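Local coordinates for protein putative uronate isomerase (Thermotoga maritima, PDB 4NAR) that probably belongs to the lactate racemase family and may interconvert the stereoisomers of lactate or a related hydroxy acid, although its true substrate is unsettled, at residues E80-K83 with S88-E91; L10-I15 with V48-Y53; K287-L292 with G302-Y307. All blocks are in the same frame, centred on the assembly; numbering follows the deposited sequence.

Contact 1. Residues E80-K83 with S88-E91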
loop_
_atom_site.group_PDB
_atom_site.type_symbol
_atom_site.label_atom_id
_atom_site.label_comp_id
_atom_site.label_asym_id
_atom_site.label_seq_id
_atom_site.Cartn_x
_atom_site.Cartn_y
_atom_site.Cartn_z
ATOM N N GLU A 80 2.223 5.046 -18.469
ATOM C CA GLU A 80 1.493 4.855 -17.213
ATOM C C GLU A 80 1.406 6.136 -16.362
ATOM O O GLU A 80 0.394 6.360 -15.688
ATOM C CB GLU A 80 2.097 3.705 -16.396
ATOM C CG GLU A 80 2.070 2.358 -17.098
ATOM C CD GLU A 80 2.703 1.262 -16.255
ATOM O OE1 GLU A 80 1.967 0.335 -15.853
ATOM O OE2 GLU A 80 3.933 1.322 -15.988
ATOM N N PHE A 81 2.455 6.966 -16.380
ATOM C CA PHE A 81 2.396 8.269 -15.707
ATOM C C PHE A 81 1.285 9.097 -16.329
ATOM O O PHE A 81 0.502 9.740 -15.623
ATOM C CB PHE A 81 3.707 9.065 -15.846
ATOM C CG PHE A 81 4.829 8.600 -14.935
ATOM C CD1 PHE A 81 4.973 9.126 -13.644
ATOM C CD2 PHE A 81 5.771 7.674 -15.380
ATOM C CE1 PHE A 81 6.034 8.711 -12.799
ATOM C CE2 PHE A 81 6.835 7.250 -14.541
ATOM C CZ PHE A 81 6.964 7.767 -13.258
ATOM N N GLU A 82 1.246 9.100 -17.662
ATOM C CA GLU A 82 0.224 9.824 -18.408
ATOM C C GLU A 82 -1.169 9.400 -17.977
ATOM O O GLU A 82 -2.010 10.246 -17.679
ATOM C CB GLU A 82 0.368 9.574 -19.905
ATOM C CG GLU A 82 1.671 10.072 -20.508
ATOM C CD GLU A 82 1.717 9.883 -22.016
ATOM O OE1 GLU A 82 2.225 8.840 -22.473
ATOM O OE2 GLU A 82 1.248 10.777 -22.751
ATOM N N LYS A 83 -1.408 8.089 -17.947
ATOM C CA LYS A 83 -2.699 7.566 -17.526
ATOM C C LYS A 83 -3.015 7.976 -16.089
ATOM O O LYS A 83 -4.132 8.412 -15.790
ATOM C CB LYS A 83 -2.769 6.036 -17.688
ATOM C CG LYS A 83 -4.032 5.414 -17.056
ATOM C CD LYS A 83 -4.457 4.098 -17.706
ATOM C CE LYS A 83 -3.495 2.943 -17.380
ATOM N NZ LYS A 83 -4.003 1.621 -17.887
ATOM N N SER A 88 -0.108 14.753 -20.508
ATOM C CA SER A 88 0.643 14.171 -21.622
ATOM C C SER A 88 2.147 14.301 -21.401
ATOM O O SER A 88 2.614 15.278 -20.805
ATOM C CB SER A 88 0.254 14.836 -22.945
ATOM O OG SER A 88 1.197 14.552 -23.972
ATOM N N ARG A 89 2.901 13.314 -21.885
ATOM C CA ARG A 89 4.360 13.371 -21.859
ATOM C C ARG A 89 4.875 14.542 -22.695
ATOM O O ARG A 89 5.988 15.041 -22.477
ATOM C CB ARG A 89 4.936 12.074 -22.418
ATOM C CG ARG A 89 4.102 11.518 -23.563
ATOM C CD ARG A 89 4.931 10.867 -24.630
ATOM N NE ARG A 89 5.515 9.592 -24.220
ATOM C CZ ARG A 89 4.872 8.424 -24.232
ATOM N NH1 ARG A 89 3.589 8.355 -24.598
ATOM N NH2 ARG A 89 5.515 7.320 -23.857
ATOM N N ASN A 90 4.064 14.978 -23.657
ATOM C CA ASN A 90 4.511 15.989 -24.602
ATOM C C ASN A 90 4.376 17.423 -24.111
ATOM O O ASN A 90 4.642 18.363 -24.860
ATOM C CB ASN A 90 3.836 15.819 -25.967
ATOM C CG ASN A 90 4.351 14.605 -26.723
ATOM O OD1 ASN A 90 5.566 14.415 -26.877
ATOM N ND2 ASN A 90 3.424 13.765 -27.186
ATOM N N GLU A 91 3.963 17.609 -22.865
ATOM C CA GLU A 91 4.041 18.950 -22.301
ATOM C C GLU A 91 5.498 19.174 -21.908
ATOM O O GLU A 91 6.065 18.379 -21.156
ATOM C CB GLU A 91 3.152 19.072 -21.071
ATOM C CG GLU A 91 1.838 18.303 -21.165
ATOM C CD GLU A 91 0.650 19.197 -21.472
ATOM O OE1 GLU A 91 0.854 20.422 -21.646
ATOM O OE2 GLU A 91 -0.491 18.674 -21.526
#
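E82, on helix 78-85, reaches across to R89 in the loop that follows the helix, and each of its two carboxylate oxygens has its own task. OE1 makes a salt bridge to NH1 of R89 at 2.6 Å. This is not the flat, two-pronged pairing of carboxylate with guanidinium: OE1 stands over one face of the guanidinium, and the two planes are turned 78° apart. OE2 takes the backbone instead, accepting from N of R89 at 3.1 Å in an almost straight bond; the donor comes from above the carboxylate plane, 55° out of it. One carboxylate therefore grips both ends of the same arginine.

The arginine has to fold back to allow this. Its CG is wedged between N and C of its own backbone (chi1 36°), and two further bends turn the chain back toward the helix. The price is close packing, with CG of R89 only 3.1 Å from OE2 of E82. E82 itself runs out extended from the helix, and its OE2 also lies 3.6 Å from CA of S88. S88 shapes the loop locally: its OG accepts from N of N90 at 2.9 Å, an ST turn, within a type I beta turn from S88 to E91.

The pair lies at the surface, while F81, one residue earlier on the helix, stacks on F96 in the interior. Together they belong to a beta-alpha-beta crossover: helix 78-85 links the parallel neighbours 63-68 and 94-97, and E82 fastens the loop leading into the edge strand.

Contact 2. Residues L10-I15 with V48-Y53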
loop_
_atom_site.group_PDB
_atom_site.type_symbol
_atom_site.label_atom_id
_atom_site.label_comp_id
_atom_site.label_asym_id
_atom_site.label_seq_id
_atom_site.Cartn_x
_atom_site.Cartn_y
_atom_site.Cartn_z
ATOM N N LEU A 10 -18.250 12.900 -5.236
ATOM C CA LEU A 10 -17.494 14.150 -5.235
ATOM C C LEU A 10 -17.167 14.483 -6.689
ATOM O O LEU A 10 -16.672 13.622 -7.428
ATOM C CB LEU A 10 -16.210 14.001 -4.427
ATOM C CG LEU A 10 -15.201 15.137 -4.550
ATOM C CD1 LEU A 10 -15.775 16.403 -3.944
ATOM C CD2 LEU A 10 -13.875 14.751 -3.887
ATOM N N THR A 11 -17.461 15.711 -7.117
ATOM C CA THR A 11 -17.361 16.042 -8.542
ATOM C C THR A 11 -16.066 16.729 -8.927
ATOM O O THR A 11 -15.443 17.409 -8.100
ATOM C CB THR A 11 -18.516 16.947 -9.022
ATOM O OG1 THR A 11 -18.404 18.245 -8.411
ATOM C CG2 THR A 11 -19.879 16.304 -8.710
ATOM N N GLU A 12 -15.679 16.558 -10.192
ATOM C CA GLU A 12 -14.552 17.293 -10.761
ATOM C C GLU A 12 -14.722 18.810 -10.554
ATOM O O GLU A 12 -13.750 19.521 -10.271
ATOM C CB GLU A 12 -14.378 16.974 -12.251
ATOM C CG GLU A 12 -12.945 17.167 -12.735
ATOM C CD GLU A 12 -12.774 17.000 -14.240
ATOM O OE1 GLU A 12 -11.943 17.746 -14.807
ATOM O OE2 GLU A 12 -13.438 16.120 -14.849
ATOM N N GLU A 13 -15.957 19.295 -10.667
ATOM C CA GLU A 13 -16.222 20.720 -10.484
ATOM C C GLU A 13 -15.857 21.184 -9.080
ATOM O O GLU A 13 -15.151 22.186 -8.930
ATOM C CB GLU A 13 -17.679 21.073 -10.802
ATOM C CG GLU A 13 -17.812 22.407 -11.538
ATOM C CD GLU A 13 -18.804 23.368 -10.888
ATOM O OE1 GLU A 13 -19.996 22.995 -10.765
ATOM O OE2 GLU A 13 -18.393 24.496 -10.510
ATOM N N LYS A 14 -16.347 20.467 -8.066
ATOM C CA LYS A 14 -16.008 20.766 -6.673
ATOM C C LYS A 14 -14.497 20.648 -6.446
ATOM O O LYS A 14 -13.887 21.509 -5.808
ATOM C CB LYS A 14 -16.740 19.829 -5.699
ATOM C CG LYS A 14 -18.184 20.210 -5.337
ATOM C CD LYS A 14 -18.880 19.061 -4.567
ATOM C CE LYS A 14 -19.116 19.414 -3.101
ATOM N NZ LYS A 14 -17.946 20.144 -2.536
ATOM N N ILE A 15 -13.900 19.574 -6.964
ATOM C CA ILE A 15 -12.461 19.351 -6.829
ATOM C C ILE A 15 -11.689 20.547 -7.385
ATOM O O ILE A 15 -10.838 21.118 -6.687
ATOM C CB ILE A 15 -12.023 18.033 -7.511
ATOM C CG1 ILE A 15 -12.445 16.836 -6.646
ATOM C CG2 ILE A 15 -10.518 18.026 -7.783
ATOM C CD1 ILE A 15 -12.393 15.501 -7.373
ATOM N N VAL A 48 -7.219 15.046 -10.060
ATOM C CA VAL A 48 -6.524 15.989 -9.185
ATOM C C VAL A 48 -5.289 16.568 -9.871
ATOM O O VAL A 48 -5.111 17.798 -9.951
ATOM C CB VAL A 48 -6.094 15.310 -7.870
ATOM C CG1 VAL A 48 -5.451 16.325 -6.905
ATOM C CG2 VAL A 48 -7.280 14.637 -7.211
ATOM N N ALA A 49 -4.434 15.673 -10.362
ATOM C CA ALA A 49 -3.169 16.061 -10.977
ATOM C C ALA A 49 -3.353 16.982 -12.190
ATOM O O ALA A 49 -2.737 18.045 -12.272
ATOM C CB ALA A 49 -2.395 14.826 -11.381
ATOM N N LYS A 50 -4.195 16.569 -13.132
ATOM C CA LYS A 50 -4.365 17.337 -14.363
ATOM C C LYS A 50 -4.919 18.747 -14.094
ATOM O O LYS A 50 -4.522 19.708 -14.755
ATOM C CB LYS A 50 -5.223 16.564 -15.380
ATOM C CG LYS A 50 -6.699 16.946 -15.421
ATOM C CD LYS A 50 -7.514 15.948 -16.246
ATOM C CE LYS A 50 -8.947 16.447 -16.455
ATOM N NZ LYS A 50 -9.859 15.321 -16.798
ATOM N N ASN A 51 -5.809 18.876 -13.111
ATOM C CA ASN A 51 -6.387 20.182 -12.799
ATOM C C ASN A 51 -5.417 21.043 -12.017
ATOM O O ASN A 51 -5.305 22.242 -12.281
ATOM C CB ASN A 51 -7.730 20.053 -12.085
ATOM C CG ASN A 51 -8.858 19.716 -13.046
ATOM O OD1 ASN A 51 -9.102 20.452 -14.010
ATOM N ND2 ASN A 51 -9.534 18.589 -12.811
ATOM N N LEU A 52 -4.699 20.420 -11.077
ATOM C CA LEU A 52 -3.636 21.106 -10.348
ATOM C C LEU A 52 -2.630 21.720 -11.312
ATOM O O LEU A 52 -2.260 22.889 -11.176
ATOM C CB LEU A 52 -2.916 20.131 -9.422
ATOM C CG LEU A 52 -1.917 20.728 -8.433
ATOM C CD1 LEU A 52 -2.616 21.718 -7.502
ATOM C CD2 LEU A 52 -1.265 19.617 -7.635
ATOM N N TYR A 53 -2.209 20.926 -12.296
ATOM C CA TYR A 53 -1.246 21.380 -13.297
ATOM C C TYR A 53 -1.806 22.527 -14.133
ATOM O O TYR A 53 -1.104 23.492 -14.411
ATOM C CB TYR A 53 -0.842 20.213 -14.196
ATOM C CG TYR A 53 -0.089 20.580 -15.463
ATOM C CD1 TYR A 53 1.238 21.003 -15.415
ATOM C CD2 TYR A 53 -0.691 20.452 -16.718
ATOM C CE1 TYR A 53 1.935 21.315 -16.582
ATOM C CE2 TYR A 53 0.000 20.758 -17.889
ATOM C CZ TYR A 53 1.309 21.188 -17.812
ATOM O OH TYR A 53 1.995 21.497 -18.967
#
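E12 crosses N51 at about a right angle, and OE1 of E12 accepts from ND2 of N51 at 3.2 Å. The bond is practically straight (178°) and lies in the amide plane of N51. At the carboxylate it comes in on the anti side, 28° out of plane. E12 gets there with CG anti to its own backbone N (chi1 -154°) and the rest of the chain stretched out, so that a residue in the first turn of its helix spans the gap to the next one. N51 has CG beside its backbone N, and its ND2 also donates to the carbonyl of L47, its stronger partner; with two acceptors for ND2, rotation of the amide should be limited.

K50 runs its extended chain across E12 as well. Its CE lies 3.7 Å from OE1 of E12, whereas the salt bridge from NZ to OE1 is long, 3.8 Å. Replacing E12 by an alanine would probably leave K50 without this distant counter-charge and ND2 of N51 without its acceptor on helix 12-24, keeping only the L47 carbonyl.

T11 is the N-cap, its OG1 accepting from N of K14 at 3.0 Å, which steadies the turn that carries E12. Helices 12-24 and 45-58 pack against each other through N51, which lies on K16 and L19, and through V48, which touches L19 while resting on I148 of strand 144-150 in the seven-stranded sheet.

Contact 3. Residues K287-L292 with G302-Y307. With SO4 (sulfate ion), chain C.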
loop_
_atom_site.group_PDB
_atom_site.type_symbol
_atom_site.label_atom_id
_atom_site.label_comp_id
_atom_site.label_asym_id
_atom_site.label_seq_id
_atom_site.Cartn_x
_atom_site.Cartn_y
_atom_site.Cartn_z
ATOM N N LYS A 287 -3.365 -8.985 -1.176
ATOM C CA LYS A 287 -4.502 -8.233 -0.603
ATOM C C LYS A 287 -5.795 -9.061 -0.524
ATOM O O LYS A 287 -6.626 -8.856 0.370
ATOM C CB LYS A 287 -4.767 -6.954 -1.402
ATOM C CG LYS A 287 -4.077 -5.713 -0.845
ATOM C CD LYS A 287 -3.691 -4.742 -1.963
ATOM C CE LYS A 287 -3.177 -3.429 -1.399
ATOM N NZ LYS A 287 -2.064 -3.640 -0.413
ATOM N N GLY A 288 -5.944 -9.998 -1.462
ATOM C CA GLY A 288 -7.053 -10.933 -1.449
ATOM C C GLY A 288 -7.122 -11.748 -0.172
ATOM O O GLY A 288 -8.214 -11.982 0.358
ATOM N N SER A 289 -5.967 -12.185 0.330
ATOM C CA SER A 289 -5.939 -12.874 1.618
ATOM C C SER A 289 -6.115 -11.908 2.814
ATOM O O SER A 289 -6.952 -12.158 3.705
ATOM C CB SER A 289 -4.662 -13.696 1.764
ATOM O OG SER A 289 -4.485 -14.148 3.100
ATOM N N TYR A 290 -5.352 -10.806 2.829
ATOM C CA TYR A 290 -5.373 -9.889 3.983
ATOM C C TYR A 290 -6.779 -9.390 4.316
ATOM O O TYR A 290 -7.130 -9.257 5.496
ATOM C CB TYR A 290 -4.492 -8.653 3.772
ATOM C CG TYR A 290 -3.161 -8.898 3.108
ATOM C CD1 TYR A 290 -2.396 -10.026 3.400
ATOM C CD2 TYR A 290 -2.661 -7.991 2.180
ATOM C CE1 TYR A 290 -1.179 -10.235 2.789
ATOM C CE2 TYR A 290 -1.437 -8.194 1.557
ATOM C CZ TYR A 290 -0.701 -9.319 1.863
ATOM O OH TYR A 290 0.512 -9.525 1.237
ATOM N N LYS A 291 -7.574 -9.089 3.287
ATOM C CA LYS A 291 -8.892 -8.482 3.519
ATOM C C LYS A 291 -9.901 -9.451 4.125
ATOM O O LYS A 291 -10.994 -9.041 4.526
ATOM C CB LYS A 291 -9.470 -7.866 2.240
ATOM C CG LYS A 291 -8.641 -6.717 1.678
ATOM C CD LYS A 291 -8.411 -5.642 2.724
ATOM C CE LYS A 291 -8.482 -4.248 2.108
ATOM N NZ LYS A 291 -7.373 -3.900 1.156
ATOM N N LEU A 292 -9.519 -10.725 4.218
ATOM C CA LEU A 292 -10.412 -11.743 4.754
ATOM C C LEU A 292 -9.940 -12.321 6.097
ATOM O O LEU A 292 -10.431 -13.365 6.530
ATOM C CB LEU A 292 -10.595 -12.858 3.717
ATOM C CG LEU A 292 -11.241 -12.393 2.391
ATOM C CD1 LEU A 292 -11.217 -13.482 1.307
ATOM C CD2 LEU A 292 -12.678 -11.865 2.623
ATOM N N GLY A 302 -11.299 -23.011 5.714
ATOM C CA GLY A 302 -11.841 -22.237 4.611
ATOM C C GLY A 302 -10.805 -22.010 3.527
ATOM O O GLY A 302 -9.595 -22.033 3.781
ATOM N N GLN A 303 -11.279 -21.787 2.311
ATOM C CA GLN A 303 -10.388 -21.575 1.188
ATOM C C GLN A 303 -10.445 -20.136 0.711
ATOM O O GLN A 303 -11.529 -19.626 0.379
ATOM C CB GLN A 303 -10.772 -22.469 0.019
ATOM C CG GLN A 303 -10.506 -23.946 0.228
ATOM C CD GLN A 303 -11.093 -24.780 -0.896
ATOM O OE1 GLN A 303 -12.266 -24.627 -1.245
ATOM N NE2 GLN A 303 -10.277 -25.648 -1.482
ATOM N N ILE A 304 -9.278 -19.492 0.676
ATOM C CA ILE A 304 -9.133 -18.248 -0.060
ATOM C C ILE A 304 -8.472 -18.536 -1.410
ATOM O O ILE A 304 -7.350 -19.058 -1.468
ATOM C CB ILE A 304 -8.311 -17.209 0.706
ATOM C CG1 ILE A 304 -8.892 -17.012 2.101
ATOM C CG2 ILE A 304 -8.315 -15.889 -0.052
ATOM C CD1 ILE A 304 -8.242 -15.892 2.881
ATOM N N ILE A 305 -9.183 -18.199 -2.483
ATOM C CA ILE A 305 -8.703 -18.394 -3.842
ATOM C C ILE A 305 -8.427 -17.053 -4.505
ATOM O O ILE A 305 -9.344 -16.262 -4.766
ATOM C CB ILE A 305 -9.742 -19.159 -4.691
ATOM C CG1 ILE A 305 -9.957 -20.559 -4.116
ATOM C CG2 ILE A 305 -9.313 -19.218 -6.155
ATOM C CD1 ILE A 305 -11.347 -21.114 -4.385
ATOM N N ILE A 306 -7.159 -16.808 -4.793
ATOM C CA ILE A 306 -6.743 -15.576 -5.430
ATOM C C ILE A 306 -6.786 -15.791 -6.943
ATOM O O ILE A 306 -5.876 -16.384 -7.549
ATOM C CB ILE A 306 -5.339 -15.180 -4.942
ATOM C CG1 ILE A 306 -5.413 -14.831 -3.455
ATOM C CG2 ILE A 306 -4.769 -14.009 -5.761
ATOM C CD1 ILE A 306 -4.147 -15.163 -2.706
ATOM N N TYR A 307 -7.869 -15.328 -7.554
ATOM C CA TYR A 307 -8.082 -15.592 -8.963
ATOM C C TYR A 307 -7.511 -14.433 -9.768
ATOM O O TYR A 307 -8.024 -13.307 -9.709
ATOM C CB TYR A 307 -9.574 -15.824 -9.224
ATOM C CG TYR A 307 -9.979 -15.938 -10.678
ATOM C CD1 TYR A 307 -9.356 -16.840 -11.549
ATOM C CD2 TYR A 307 -11.018 -15.165 -11.173
ATOM C CE1 TYR A 307 -9.761 -16.942 -12.901
ATOM C CE2 TYR A 307 -11.429 -15.258 -12.499
ATOM C CZ TYR A 307 -10.806 -16.139 -13.360
ATOM O OH TYR A 307 -11.252 -16.195 -14.665
HETATM S S SO4 C . -0.187 -0.410 -1.123
HETATM O O1 SO4 C . -0.511 0.778 -0.305
HETATM O O2 SO4 C . 0.671 -0.009 -2.253
HETATM O O3 SO4 C . 0.518 -1.447 -0.350
HETATM O O4 SO4 C . -1.454 -0.949 -1.629
#
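On the strand side, every contact within 4.5 Å falls on I304: G288, S289 and L292 all close on its one branched side chain, with I306 just beyond that range, and no hydrogen bond crosses between 287-292 and 302-307. CD1 of I304 lies 3.9 Å from CB of L292 and 4.0 Å from CA of S289. The other branch, CG2, touches the same segment. Placed anti to the backbone N of I304 (chi1 -53° sets CG1 beside that N), it meets O of G288 at 3.9 Å and CD1 of L292 at 4.0 Å. The L292 and I304 side chains lie alongside, running in opposite senses, and L292 touches both branches.

G288 brings the helix backbone close to the strand, its CA 6.1 Å from that of I306. A beta carbon on it would stand a tight 3.4 Å from CG1 of I306. The polar atoms in this buried place look elsewhere for partners: O of G288 accepts from Q273 NE2, and OG of S289 is hydrogen-bonded to Q293 NE2 and V356 O.

K287 faces away from the strand. Its chain, kinked near its root and again at its end, brings NZ to 3.0 Å from O4 of a sulfate, with O3 farther off; both bonds are weak. R41, H154 and K164 also bind this sulfate, which probably came from the crystallisation liquor, and E155 forms a salt bridge with K287. The chemistry is therefore split: an apolar face sets the helix against the parallel sheet, while K287 on its other side joins a basic site consistent with binding an anionic ligand.

Following the chain from its N terminus, contact 2 comes first, its loop running through strand 31-36 before 48-53 returns to 10-15. Contact 1 then closes a much shorter turn, only four residues separating 80-83 from 88-91, and contact 3 closes another short one well downstream. The three follow in series; none nests in or crosses another. Contacts 1 and 2, with centres about 17 Å apart, belong to the seven-stranded mixed sheet and its helices, and a probable hydrogen bond between E91 OE1 and Y53 OH (3.1 Å) joins them. Contact 3 lies on the five-stranded parallel sheet, its centre about 34 Å from the centres of both others, and touches neither.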